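Local atomic coordinates of putative peptidase (Parabacteroides merdae, PDB entry 4L8K), a protein that probably hydrolyses peptide bonds, being a putative serine peptidase of family S41 with a core of the ClpP/crotonase kind. Residues 106-110 with 131-137; 144-150 with 209-214; 239-245 with 280-286. One frame throughout, in Å; residues are numbered along the deposited sequence.

Interaction 1 (106-110 with 131-137); sequences IAGGM and GVGENNL
The side chain of N136 leaves its backbone with CG anti to the carbonyl carbon (chi1 -69°), which lays the amide against the peptide that joins A107 to G108, while selenomethionine M110 folds back at chi3 (-53°) and brings its methyl CE against the backbone of N136. N136 CG stands 3.7 Å from A107 C, and its CB meets the methyl of A107. The oxygen of the amide is used within its own segment: OD1 accepts the G133 N-H over 2.9 Å in a nearly straight bond, the donor lying somewhat off the carbonyl plane. With an alanine here in place of N136, the G133 amide would probably lose its mate and a gap would open beside the A107-G108 peptide.

M110 packs against three residues of the other segment. Its CG lies 3.7 Å from V132 CG2, the two side chains crossing at about a right angle; its SE rests 4.0 Å from L137 CD2; and M110 CE is 3.7 Å from N136 O. Backbone meets backbone where G109 N donates to G131 O (2.9 Å). G108 brings its CA against G131 O and N136 OD1, and a beta carbon there would collide with both. Outside the two segments, M110 and V132 also pack on Y125 of strand 120-125, and V132 O accepts from R167.

A107 to M110 form a type II' turn, with glycines at both central positions, closing the hairpin of strands 105-107 and 110-115 at the edge of the mixed sheet. It abuts the start of helix 134-143, where the bond from G133 N to N136 OD1 is the N3-to-N-cap half of a capping box; G133, without a side chain, cannot supply the other half.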
ATOM      1  N   ILE A 106      21.472 -10.023   3.462  1.00 23.55           N
ATOM      2  CA  ILE A 106      20.531  -9.362   4.383  1.00 21.56           C
ATOM      3  C   ILE A 106      21.109  -8.006   4.813  1.00 25.22           C
ATOM      4  O   ILE A 106      22.157  -7.964   5.432  1.00 23.94           O
ATOM      5  CB  ILE A 106      20.179 -10.257   5.612  1.00 22.53           C
ATOM      6  CG1 ILE A 106      19.435 -11.524   5.165  1.00 21.78           C
ATOM      7  CG2 ILE A 106      19.363  -9.451   6.657  1.00 20.54           C
ATOM      8  CD1 ILE A 106      19.358 -12.653   6.235  1.00 26.64           C
ATOM      9  N   ALA A 107      20.420  -6.910   4.471  1.00 22.77           N
ATOM     10  CA  ALA A 107      20.827  -5.543   4.843  1.00 22.67           C
ATOM     11  C   ALA A 107      19.599  -4.843   5.444  1.00 26.65           C
ATOM     12  O   ALA A 107      18.733  -4.335   4.708  1.00 24.20           O
ATOM     13  CB  ALA A 107      21.352  -4.791   3.624  1.00 23.15           C
ATOM     14  N   GLY A 108      19.501  -4.902   6.774  1.00 23.30           N
ATOM     15  CA  GLY A 108      18.351  -4.386   7.504  1.00 22.16           C
ATOM     16  C   GLY A 108      17.138  -5.221   7.145  1.00 24.86           C
ATOM     17  O   GLY A 108      17.218  -6.448   7.140  1.00 24.54           O
ATOM     18  N   GLY A 109      16.051  -4.561   6.754  1.00 19.82           N
ATOM     19  CA  GLY A 109      14.817  -5.218   6.343  1.00 17.13           C
ATOM     20  C   GLY A 109      14.819  -5.701   4.901  1.00 22.56           C
ATOM     21  O   GLY A 109      13.809  -6.208   4.426  1.00 23.80           O
HETATM   22  N   MSE A 110      15.945  -5.568   4.184  1.00 19.02           N
HETATM   23  CA  MSE A 110      16.067  -6.016   2.785  1.00 16.67           C
HETATM   24  C   MSE A 110      16.771  -7.362   2.634  1.00 21.94           C
HETATM   25  O   MSE A 110      17.782  -7.637   3.300  1.00 22.48           O
HETATM   26  CB  MSE A 110      16.853  -5.008   1.921  1.00 16.63           C
HETATM   27  CG  MSE A 110      16.157  -3.679   1.731  1.00 22.04           C
HETATM   28 SE   MSE A 110      17.276  -2.431   0.679  0.75 27.36          SE
HETATM   29  CE  MSE A 110      18.978  -2.473   1.719  1.00 23.55           C
ATOM     30  N   GLY A 131      13.384  -1.695   9.525  1.00 24.47           N
ATOM     31  CA  GLY A 131      14.278  -0.610   9.151  1.00 23.52           C
ATOM     32  C   GLY A 131      15.396  -0.884   8.170  1.00 27.53           C
ATOM     33  O   GLY A 131      15.970  -1.980   8.116  1.00 27.37           O
ATOM     34  N   VAL A 132      15.733   0.166   7.419  1.00 23.01           N
ATOM     35  CA  VAL A 132      16.814   0.155   6.436  1.00 22.98           C
ATOM     36  C   VAL A 132      17.643   1.398   6.733  1.00 26.22           C
ATOM     37  O   VAL A 132      17.098   2.490   6.785  1.00 27.47           O
ATOM     38  CB  VAL A 132      16.271   0.050   4.959  1.00 25.79           C
ATOM     39  CG1 VAL A 132      17.287   0.468   3.941  1.00 25.38           C
ATOM     40  CG2 VAL A 132      15.809  -1.360   4.645  1.00 25.25           C
ATOM     41  N   GLY A 133      18.928   1.217   7.003  1.00 21.61           N
ATOM     42  CA  GLY A 133      19.847   2.328   7.252  1.00 20.86           C
ATOM     43  C   GLY A 133      20.473   2.836   5.965  1.00 25.12           C
ATOM     44  O   GLY A 133      20.302   2.221   4.905  1.00 24.93           O
ATOM     45  N   GLU A 134      21.176   3.977   6.046  1.00 21.83           N
ATOM     46  CA  GLU A 134      21.848   4.614   4.910  1.00 23.19           C
ATOM     47  C   GLU A 134      22.979   3.732   4.367  1.00 28.35           C
ATOM     48  O   GLU A 134      23.165   3.668   3.154  1.00 25.52           O
ATOM     49  CB  GLU A 134      22.406   6.014   5.277  1.00 24.76           C
ATOM     50  CG  GLU A 134      21.383   7.007   5.814  1.00 28.41           C
ATOM     51  CD  GLU A 134      20.320   7.553   4.870  1.00 44.37           C
ATOM     52  OE1 GLU A 134      20.240   7.124   3.691  1.00 23.72           O
ATOM     53  OE2 GLU A 134      19.542   8.416   5.335  1.00 37.40           O
ATOM     54  N   ASN A 135      23.722   3.047   5.270  1.00 27.94           N
ATOM     55  CA  ASN A 135      24.815   2.138   4.899  1.00 27.21           C
ATOM     56  C   ASN A 135      24.247   0.892   4.228  1.00 26.88           C
ATOM     57  O   ASN A 135      24.762   0.496   3.192  1.00 26.57           O
ATOM     58  CB  ASN A 135      25.698   1.783   6.104  1.00 29.06           C
ATOM     59  CG  ASN A 135      26.514   2.941   6.638  1.00 42.27           C
ATOM     60  OD1 ASN A 135      26.852   3.883   5.950  1.00 31.47           O
ATOM     61  ND2 ASN A 135      26.884   2.884   7.878  1.00 46.64           N
ATOM     62  N   ASN A 136      23.141   0.336   4.757  1.00 22.53           N
ATOM     63  CA  ASN A 136      22.431  -0.804   4.154  1.00 21.34           C
ATOM     64  C   ASN A 136      22.159  -0.548   2.671  1.00 26.01           C
ATOM     65  O   ASN A 136      22.481  -1.387   1.813  1.00 24.37           O
ATOM     66  CB  ASN A 136      21.084  -1.053   4.863  1.00 17.17           C
ATOM     67  CG  ASN A 136      21.139  -1.574   6.251  1.00 28.19           C
ATOM     68  OD1 ASN A 136      20.213  -1.328   7.025  1.00 26.17           O
ATOM     69  ND2 ASN A 136      22.176  -2.362   6.590  1.00 21.69           N
ATOM     70  N   LEU A 137      21.581   0.645   2.373  1.00 22.17           N
ATOM     71  CA  LEU A 137      21.259   1.056   1.009  1.00 21.92           C
ATOM     72  C   LEU A 137      22.522   1.220   0.163  1.00 24.31           C
ATOM     73  O   LEU A 137      22.557   0.689  -0.943  1.00 24.46           O
ATOM     74  CB  LEU A 137      20.410   2.346   0.993  1.00 21.94           C
ATOM     75  CG  LEU A 137      18.956   2.173   1.430  1.00 25.67           C
ATOM     76  CD1 LEU A 137      18.360   3.500   1.911  1.00 26.30           C
ATOM     77  CD2 LEU A 137      18.092   1.494   0.336  1.00 21.69           C
TER

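Interaction 2 (144-150 with 209-214); sequences FKECKGL and WLRPVI
L150, W209 and R211 bury the most surface in this contact, and the indole of W209 lies in the middle of it. With W209 CG anti to the backbone N (chi1 -174°), the ring reaches across to the other segment with L150 over one face and R211 over the opposite one. L150 CB sits toward the rim of its face, 3.7 Å from W209 CE2. At the far edge of the ring, in its plane, the backbone oxygen F144 O comes within 3.3 Å of W209 CH2, and the beta carbons of F144 and C147 pack on the same end.

R211 bends at chi3 (-82°), carrying its guanidinium across the indole to the turn F144-C147. There NH1 gives its clearest bond to C147 O (3.0 Å), which lies near the guanidinium plane and is met in the plane of its own carbonyl. NH1 also sits beside K145 O and F144 O, both weakly bonded, and the partial negative charges of the three carbonyl oxygens would probably stabilise the guanidinium.

L150 contributes its backbone as well. L150 N donates to P212 O (3.0 Å), an oxygen that also takes the N-H of W209 NE1 from the opposite face of its plane, which helps fix the turn of the indole. I214 N then binds L150 O at 2.7 Å, completing the parallel bridge between L150 and V213.

Strands 149-153 and 213-217 are thus paired in the mixed sheet, with G149 also bonded to G121 of strand 120-125 and strand 238-242 flanking 213-217. F172 covers L150 and V213, whereas P212 and I214 pack against helix 301-311, where K148 NZ reaches L310 O.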
ATOM      1  N   PHE A 144      25.331  -4.065  -6.648  1.00 20.79           N
ATOM      2  CA  PHE A 144      24.637  -4.001  -7.941  1.00 19.83           C
ATOM      3  C   PHE A 144      25.263  -2.979  -8.915  1.00 23.76           C
ATOM      4  O   PHE A 144      24.661  -2.680  -9.945  1.00 22.61           O
ATOM      5  CB  PHE A 144      23.154  -3.655  -7.692  1.00 20.08           C
ATOM      6  CG  PHE A 144      22.347  -4.657  -6.882  1.00 21.17           C
ATOM      7  CD1 PHE A 144      22.703  -6.000  -6.844  1.00 23.90           C
ATOM      8  CD2 PHE A 144      21.195  -4.265  -6.218  1.00 22.95           C
ATOM      9  CE1 PHE A 144      21.935  -6.922  -6.131  1.00 25.04           C
ATOM     10  CE2 PHE A 144      20.414  -5.191  -5.526  1.00 24.61           C
ATOM     11  CZ  PHE A 144      20.779  -6.515  -5.501  1.00 23.46           C
ATOM     12  N   LYS A 145      26.489  -2.510  -8.624  1.00 22.50           N
ATOM     13  CA  LYS A 145      27.242  -1.518  -9.417  1.00 23.65           C
ATOM     14  C   LYS A 145      27.331  -1.893 -10.914  1.00 28.23           C
ATOM     15  O   LYS A 145      27.108  -1.043 -11.767  1.00 28.87           O
ATOM     16  CB  LYS A 145      28.654  -1.297  -8.813  1.00 26.24           C
ATOM     17  CG  LYS A 145      29.595  -0.372  -9.584  1.00 36.71           C
ATOM     18  CD  LYS A 145      29.095   1.094  -9.676  1.00 49.32           C
ATOM     19  CE  LYS A 145      29.865   1.949 -10.674  1.00 56.07           C
ATOM     20  NZ  LYS A 145      29.459   1.676 -12.083  1.00 54.94           N
ATOM     21  N   GLU A 146      27.580  -3.157 -11.215  1.00 25.11           N
ATOM     22  CA  GLU A 146      27.746  -3.660 -12.584  1.00 24.77           C
ATOM     23  C   GLU A 146      26.429  -4.094 -13.255  1.00 28.94           C
ATOM     24  O   GLU A 146      26.441  -4.443 -14.438  1.00 27.25           O
ATOM     25  CB  GLU A 146      28.715  -4.852 -12.602  1.00 26.59           C
ATOM     26  CG  GLU A 146      30.119  -4.565 -12.120  1.00 32.19           C
ATOM     27  CD  GLU A 146      30.778  -3.340 -12.725  1.00 44.13           C
ATOM     28  OE1 GLU A 146      30.729  -3.150 -13.964  1.00 44.28           O
ATOM     29  OE2 GLU A 146      31.302  -2.537 -11.928  1.00 45.61           O
ATOM     30  N   CYS A 147      25.318  -4.113 -12.498  1.00 26.27           N
ATOM     31  CA  CYS A 147      23.997  -4.496 -12.990  1.00 25.27           C
ATOM     32  C   CYS A 147      23.402  -3.415 -13.920  1.00 28.63           C
ATOM     33  O   CYS A 147      23.609  -2.214 -13.729  1.00 28.08           O
ATOM     34  CB  CYS A 147      23.062  -4.803 -11.821  1.00 24.37           C
ATOM     35  SG  CYS A 147      23.658  -6.114 -10.720  1.00 27.93           S
ATOM     36  N   LYS A 148      22.673  -3.882 -14.927  1.00 26.69           N
ATOM     37  CA  LYS A 148      21.919  -3.146 -15.970  1.00 26.63           C
ATOM     38  C   LYS A 148      20.666  -2.466 -15.371  1.00 30.27           C
ATOM     39  O   LYS A 148      20.252  -1.400 -15.820  1.00 31.33           O
ATOM     40  CB  LYS A 148      21.450  -4.191 -17.016  1.00 28.10           C
ATOM     41  CG  LYS A 148      21.684  -3.863 -18.455  1.00 38.65           C
ATOM     42  CD  LYS A 148      21.258  -5.015 -19.326  1.00 40.28           C
ATOM     43  CE  LYS A 148      20.869  -4.563 -20.719  1.00 56.17           C
ATOM     44  NZ  LYS A 148      19.542  -3.890 -20.768  1.00 67.35           N
ATOM     45  N   GLY A 149      20.027  -3.146 -14.430  1.00 25.46           N
ATOM     46  CA  GLY A 149      18.821  -2.625 -13.801  1.00 23.88           C
ATOM     47  C   GLY A 149      18.522  -3.276 -12.483  1.00 24.39           C
ATOM     48  O   GLY A 149      19.198  -4.224 -12.089  1.00 21.72           O
ATOM     49  N   LEU A 150      17.479  -2.768 -11.810  1.00 21.84           N
ATOM     50  CA  LEU A 150      17.072  -3.194 -10.489  1.00 21.16           C
ATOM     51  C   LEU A 150      15.617  -3.584 -10.436  1.00 24.78           C
ATOM     52  O   LEU A 150      14.763  -2.910 -11.009  1.00 24.21           O
ATOM     53  CB  LEU A 150      17.331  -2.032  -9.493  1.00 21.23           C
ATOM     54  CG  LEU A 150      16.932  -2.228  -8.002  1.00 24.99           C
ATOM     55  CD1 LEU A 150      18.013  -2.986  -7.261  1.00 26.87           C
ATOM     56  CD2 LEU A 150      16.751  -0.907  -7.322  1.00 21.80           C
ATOM     57  N   TRP A 209      20.316   5.585  -7.422  1.00 22.51           N
ATOM     58  CA  TRP A 209      20.153   4.634  -8.521  1.00 21.79           C
ATOM     59  C   TRP A 209      19.320   5.300  -9.614  1.00 26.05           C
ATOM     60  O   TRP A 209      18.109   5.520  -9.446  1.00 23.73           O
ATOM     61  CB  TRP A 209      19.527   3.316  -8.041  1.00 18.90           C
ATOM     62  CG  TRP A 209      19.470   2.250  -9.100  1.00 19.43           C
ATOM     63  CD1 TRP A 209      18.504   2.094 -10.055  1.00 21.93           C
ATOM     64  CD2 TRP A 209      20.404   1.170  -9.295  1.00 18.97           C
ATOM     65  NE1 TRP A 209      18.782   0.991 -10.835  1.00 20.78           N
ATOM     66  CE2 TRP A 209      19.938   0.404 -10.387  1.00 21.68           C
ATOM     67  CE3 TRP A 209      21.610   0.793  -8.671  1.00 20.38           C
ATOM     68  CZ2 TRP A 209      20.618  -0.728 -10.851  1.00 20.83           C
ATOM     69  CZ3 TRP A 209      22.277  -0.335  -9.129  1.00 21.24           C
ATOM     70  CH2 TRP A 209      21.767  -1.092 -10.191  1.00 21.58           C
ATOM     71  N   LEU A 210      19.978   5.633 -10.727  1.00 23.06           N
ATOM     72  CA  LEU A 210      19.310   6.330 -11.820  1.00 24.12           C
ATOM     73  C   LEU A 210      19.160   5.431 -13.048  1.00 25.98           C
ATOM     74  O   LEU A 210      18.590   5.851 -14.044  1.00 26.06           O
ATOM     75  CB  LEU A 210      20.058   7.631 -12.147  1.00 25.37           C
ATOM     76  CG  LEU A 210      20.204   8.653 -10.984  1.00 29.79           C
ATOM     77  CD1 LEU A 210      20.918   9.908 -11.451  1.00 31.00           C
ATOM     78  CD2 LEU A 210      18.860   9.020 -10.365  1.00 29.77           C
ATOM     79  N   ARG A 211      19.614   4.175 -12.944  1.00 21.03           N
ATOM     80  CA  ARG A 211      19.454   3.151 -13.959  1.00 21.04           C
ATOM     81  C   ARG A 211      18.018   2.600 -13.916  1.00 25.81           C
ATOM     82  O   ARG A 211      17.299   2.851 -12.930  1.00 24.39           O
ATOM     83  CB  ARG A 211      20.460   2.030 -13.725  1.00 22.89           C
ATOM     84  CG  ARG A 211      21.851   2.333 -14.311  1.00 27.03           C
ATOM     85  CD  ARG A 211      22.847   1.365 -13.710  1.00 20.73           C
ATOM     86  NE  ARG A 211      23.258   1.871 -12.393  1.00 22.36           N
ATOM     87  CZ  ARG A 211      24.022   1.219 -11.529  1.00 34.89           C
ATOM     88  NH1 ARG A 211      24.442  -0.016 -11.800  1.00 25.74           N
ATOM     89  NH2 ARG A 211      24.387   1.795 -10.393  1.00 23.44           N
ATOM     90  N   PRO A 212      17.551   1.851 -14.950  1.00 20.88           N
ATOM     91  CA  PRO A 212      16.166   1.335 -14.903  1.00 18.56           C
ATOM     92  C   PRO A 212      15.826   0.555 -13.619  1.00 21.72           C
ATOM     93  O   PRO A 212      16.680  -0.127 -13.031  1.00 20.50           O
ATOM     94  CB  PRO A 212      16.094   0.438 -16.134  1.00 20.08           C
ATOM     95  CG  PRO A 212      17.097   1.030 -17.092  1.00 23.76           C
ATOM     96  CD  PRO A 212      18.229   1.456 -16.209  1.00 20.99           C
ATOM     97  N   VAL A 213      14.574   0.723 -13.148  1.00 16.20           N
ATOM     98  CA  VAL A 213      14.037   0.068 -11.948  1.00 14.47           C
ATOM     99  C   VAL A 213      12.674  -0.497 -12.256  1.00 19.16           C
ATOM    100  O   VAL A 213      11.814   0.225 -12.792  1.00 19.20           O
ATOM    101  CB  VAL A 213      13.932   1.040 -10.706  1.00 17.53           C
ATOM    102  CG1 VAL A 213      13.327   0.359  -9.473  1.00 16.10           C
ATOM    103  CG2 VAL A 213      15.267   1.651 -10.348  1.00 17.25           C
ATOM    104  N   ILE A 214      12.432  -1.750 -11.835  1.00 16.77           N
ATOM    105  CA  ILE A 214      11.097  -2.329 -11.892  1.00 17.82           C
ATOM    106  C   ILE A 214      10.613  -2.482 -10.452  1.00 21.40           C
ATOM    107  O   ILE A 214      11.244  -3.191  -9.682  1.00 20.21           O
ATOM    108  CB  ILE A 214      10.928  -3.654 -12.697  1.00 21.04           C
ATOM    109  CG1 ILE A 214      11.689  -3.645 -14.075  1.00 22.65           C
ATOM    110  CG2 ILE A 214       9.443  -4.006 -12.835  1.00 16.95           C
ATOM    111  CD1 ILE A 214      11.252  -2.623 -15.113  1.00 24.78           C
TER

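Interaction 3 (239-245 with 280-286); sequences TVMGDRT and FGIDPDT
V240 has both its backbone polar groups met by the opposite segment. V240 N donates to D285 OD2 (2.9 Å) in an almost straight bond that uses the anti lone pair of the carboxylate oxygen. V240 O accepts T286 N at 3.2 Å and, more weakly, D285 N. Two residues on, G242 N binds T286 O (3.2 Å); the bonds of V240 and G242 thus flank selenomethionine M241, which forms a parallel bridge with T286 and sets strand 286-287 beside 238-242 as an outermost strand of the mixed sheet.

Beyond this bridge the ring of P284 fills the bend, its CG 3.4 Å from G242 O, and the chains pair again. T245 N donates to I282 O at 3.0 Å, and I282 N returns a bond to T245 OG1 at 2.9 Å. OG1 can receive it because it stands between the backbone N and the carbonyl carbon (chi1 70°); the same hydroxyl is hydrogen-bonded to N226 OD1, and T245 O to R219. G281 fits closely here, for a beta carbon would run into T245 O.

R244 is deposited in two conformers; in the one described its chain is extended from CG to NE and its guanidinium lies with one face over G281 C. NH1 forms a salt bridge with D283 OD1 (3.1 Å), met from well above the carboxylate plane, the two groups being turned 55° apart. NE and NH2 both make weak bonds to F280 O. The backbone N of R244 is taken by D243 OD1.

Main-chain groups therefore carry most of the regular bonding, with D285 and T245 standing in by side chain where the strand pattern breaks. The salt bridge, made above the carboxylate plane and doubtful in the other R244 conformer, is probably less firmly fixed.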
ATOM      1  N   THR A 239       9.519   1.630 -13.721  1.00 19.88           N
ATOM      2  CA  THR A 239       8.336   0.947 -14.236  1.00 20.15           C
ATOM      3  C   THR A 239       7.741   0.167 -13.060  1.00 21.72           C
ATOM      4  O   THR A 239       8.479  -0.517 -12.352  1.00 20.53           O
ATOM      5  CB  THR A 239       8.644   0.039 -15.430  1.00 24.28           C
ATOM      6  OG1 THR A 239       9.325   0.789 -16.426  1.00 27.63           O
ATOM      7  CG2 THR A 239       7.381  -0.591 -16.018  1.00 21.11           C
ATOM      8  N   VAL A 240       6.438   0.303 -12.830  1.00 16.74           N
ATOM      9  CA  VAL A 240       5.720  -0.444 -11.809  1.00 14.77           C
ATOM     10  C   VAL A 240       5.049  -1.625 -12.514  1.00 20.70           C
ATOM     11  O   VAL A 240       4.387  -1.459 -13.538  1.00 20.56           O
ATOM     12  CB  VAL A 240       4.712   0.417 -10.986  1.00 17.25           C
ATOM     13  CG1 VAL A 240       3.992  -0.446  -9.931  1.00 16.00           C
ATOM     14  CG2 VAL A 240       5.423   1.596 -10.318  1.00 16.11           C
HETATM   15  N   MSE A 241       5.243  -2.830 -11.971  1.00 18.55           N
HETATM   16  CA  MSE A 241       4.712  -4.034 -12.586  1.00 16.86           C
HETATM   17  C   MSE A 241       4.038  -4.945 -11.544  1.00 18.15           C
HETATM   18  O   MSE A 241       4.474  -5.007 -10.409  1.00 17.81           O
HETATM   19  CB  MSE A 241       5.880  -4.739 -13.286  1.00 18.41           C
HETATM   20  CG  MSE A 241       5.550  -6.098 -13.885  1.00 24.51           C
HETATM   21 SE   MSE A 241       7.096  -6.834 -14.778  0.75 31.05          SE
HETATM   22  CE  MSE A 241       7.472  -5.544 -16.076  1.00 25.76           C
ATOM     23  N   GLY A 242       3.018  -5.676 -11.977  1.00 15.88           N
ATOM     24  CA  GLY A 242       2.309  -6.629 -11.145  1.00 16.29           C
ATOM     25  C   GLY A 242       0.826  -6.342 -11.123  1.00 22.83           C
ATOM     26  O   GLY A 242       0.173  -6.321 -12.172  1.00 22.66           O
ATOM     27  N   ASP A 243       0.293  -6.083  -9.937  1.00 19.97           N
ATOM     28  CA  ASP A 243      -1.138  -5.827  -9.793  1.00 19.51           C
ATOM     29  C   ASP A 243      -1.381  -4.513  -9.050  1.00 23.33           C
ATOM     30  O   ASP A 243      -0.451  -3.911  -8.478  1.00 22.22           O
ATOM     31  CB  ASP A 243      -1.800  -7.006  -9.045  1.00 21.38           C
ATOM     32  CG  ASP A 243      -3.317  -7.155  -9.204  1.00 33.56           C
ATOM     33  OD1 ASP A 243      -3.926  -6.366  -9.982  1.00 32.43           O
ATOM     34  OD2 ASP A 243      -3.894  -8.046  -8.546  1.00 42.14           O
ATOM     35  N   ARG A 244      -2.640  -4.057  -9.101  1.00 20.30           N
ATOM     36  CA  ARG A 244      -3.071  -2.836  -8.424  0.50 20.02           C
ATOM     37  C   ARG A 244      -2.721  -2.953  -6.931  1.00 22.79           C
ATOM     38  O   ARG A 244      -2.904  -4.024  -6.326  1.00 21.77           O
ATOM     39  CB  ARG A 244      -4.583  -2.614  -8.645  0.50 19.24           C
ATOM     40  CG  ARG A 244      -5.186  -1.345  -8.027  0.50 26.83           C
ATOM     41  CD  ARG A 244      -6.673  -1.270  -8.373  0.50 27.36           C
ATOM     42  NE  ARG A 244      -7.385  -0.116  -7.807  0.50 32.15           N
ATOM     43  CZ  ARG A 244      -7.313   1.136  -8.263  0.50 38.16           C
ATOM     44  NH1 ARG A 244      -6.498   1.442  -9.263  0.50 24.93           N
ATOM     45  NH2 ARG A 244      -8.035   2.092  -7.702  0.50 25.79           N
ATOM     46  N   THR A 245      -2.172  -1.868  -6.343  1.00 18.67           N
ATOM     47  CA  THR A 245      -1.840  -1.894  -4.923  1.00 18.36           C
ATOM     48  C   THR A 245      -3.166  -2.009  -4.106  1.00 23.31           C
ATOM     49  O   THR A 245      -4.267  -1.824  -4.660  1.00 23.12           O
ATOM     50  CB  THR A 245      -1.050  -0.643  -4.506  1.00 21.51           C
ATOM     51  OG1 THR A 245      -1.943   0.463  -4.556  1.00 23.01           O
ATOM     52  CG2 THR A 245       0.226  -0.402  -5.339  1.00 17.75           C
ATOM     53  N   PHE A 280      -7.789   4.009  -3.155  1.00 22.56           N
ATOM     54  CA  PHE A 280      -8.413   2.815  -3.685  1.00 22.52           C
ATOM     55  C   PHE A 280      -7.419   1.913  -4.400  1.00 28.30           C
ATOM     56  O   PHE A 280      -7.786   0.829  -4.855  1.00 28.33           O
ATOM     57  CB  PHE A 280      -9.586   3.236  -4.588  1.00 24.85           C
ATOM     58  CG  PHE A 280     -10.399   4.317  -3.915  1.00 26.97           C
ATOM     59  CD1 PHE A 280     -11.166   4.033  -2.773  1.00 29.76           C
ATOM     60  CD2 PHE A 280     -10.389   5.626  -4.406  1.00 29.96           C
ATOM     61  CE1 PHE A 280     -11.915   5.037  -2.141  1.00 31.28           C
ATOM     62  CE2 PHE A 280     -11.123   6.640  -3.764  1.00 33.67           C
ATOM     63  CZ  PHE A 280     -11.872   6.337  -2.630  1.00 32.13           C
ATOM     64  N   GLY A 281      -6.155   2.333  -4.385  1.00 25.91           N
ATOM     65  CA  GLY A 281      -5.050   1.628  -5.003  1.00 24.71           C
ATOM     66  C   GLY A 281      -4.538   2.349  -6.238  1.00 27.59           C
ATOM     67  O   GLY A 281      -5.243   3.189  -6.809  1.00 26.47           O
ATOM     68  N   ILE A 282      -3.292   2.003  -6.645  1.00 21.91           N
ATOM     69  CA  ILE A 282      -2.584   2.505  -7.822  1.00 22.17           C
ATOM     70  C   ILE A 282      -2.346   1.328  -8.770  1.00 27.28           C
ATOM     71  O   ILE A 282      -1.827   0.264  -8.357  1.00 25.14           O
ATOM     72  CB  ILE A 282      -1.242   3.200  -7.427  1.00 24.63           C
ATOM     73  CG1 ILE A 282      -1.468   4.429  -6.523  1.00 24.53           C
ATOM     74  CG2 ILE A 282      -0.418   3.574  -8.664  1.00 23.44           C
ATOM     75  CD1 ILE A 282      -0.339   4.652  -5.462  1.00 18.82           C
ATOM     76  N   ASP A 283      -2.742   1.520 -10.034  1.00 24.81           N
ATOM     77  CA  ASP A 283      -2.567   0.517 -11.083  1.00 24.46           C
ATOM     78  C   ASP A 283      -1.120   0.466 -11.516  1.00 29.01           C
ATOM     79  O   ASP A 283      -0.496   1.520 -11.660  1.00 30.39           O
ATOM     80  CB  ASP A 283      -3.474   0.817 -12.298  1.00 26.42           C
ATOM     81  CG  ASP A 283      -4.942   0.461 -12.085  1.00 38.56           C
ATOM     82  OD1 ASP A 283      -5.226  -0.474 -11.305  1.00 39.07           O
ATOM     83  OD2 ASP A 283      -5.806   1.118 -12.696  1.00 46.13           O
ATOM     84  N   PRO A 284      -0.560  -0.733 -11.775  1.00 25.32           N
ATOM     85  CA  PRO A 284       0.831  -0.790 -12.278  1.00 23.61           C
ATOM     86  C   PRO A 284       0.933  -0.217 -13.704  1.00 27.14           C
ATOM     87  O   PRO A 284      -0.089  -0.033 -14.363  1.00 27.71           O
ATOM     88  CB  PRO A 284       1.136  -2.292 -12.256  1.00 23.73           C
ATOM     89  CG  PRO A 284      -0.191  -2.942 -12.465  1.00 28.44           C
ATOM     90  CD  PRO A 284      -1.178  -2.085 -11.728  1.00 25.51           C
ATOM     91  N   ASP A 285       2.157   0.053 -14.180  1.00 22.83           N
ATOM     92  CA  ASP A 285       2.374   0.491 -15.569  1.00 23.43           C
ATOM     93  C   ASP A 285       2.109  -0.705 -16.495  1.00 26.36           C
ATOM     94  O   ASP A 285       1.510  -0.550 -17.550  1.00 24.74           O
ATOM     95  CB  ASP A 285       3.804   1.025 -15.765  1.00 24.41           C
ATOM     96  CG  ASP A 285       4.059   2.319 -15.043  1.00 37.95           C
ATOM     97  OD1 ASP A 285       3.396   3.321 -15.376  1.00 42.07           O
ATOM     98  OD2 ASP A 285       4.951   2.344 -14.175  1.00 39.93           O
ATOM     99  N   THR A 286       2.533  -1.906 -16.052  1.00 22.43           N
ATOM    100  CA  THR A 286       2.366  -3.149 -16.783  1.00 22.78           C
ATOM    101  C   THR A 286       1.728  -4.162 -15.858  1.00 25.60           C
ATOM    102  O   THR A 286       2.338  -4.560 -14.863  1.00 23.41           O
ATOM    103  CB  THR A 286       3.721  -3.650 -17.346  1.00 30.37           C
ATOM    104  OG1 THR A 286       4.336  -2.592 -18.079  1.00 34.13           O
ATOM    105  CG2 THR A 286       3.565  -4.884 -18.248  1.00 23.45           C
TER

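How the interactions relate
From the N terminus, interaction 1 closes the first loop, around strands 110-115 and 120-125, bringing the hairpin at the sheet edge to the start of helix 134-143. That helix leads into strand 149-153, the first partner of interaction 2, whose longer loop takes in helix 162-169 and strands 177-182 and 197-201. Interaction 3 closes a third loop, holding strands 252-256, 262-266 and 270-271. The three follow in series, neither nesting nor crossing, yet all reach one mixed sheet. Interactions 2 and 3 touch directly: V213 O and T239 N lie 2.8 Å apart, a probable hydrogen bond between neighbouring strands, whereas interaction 1 touches neither.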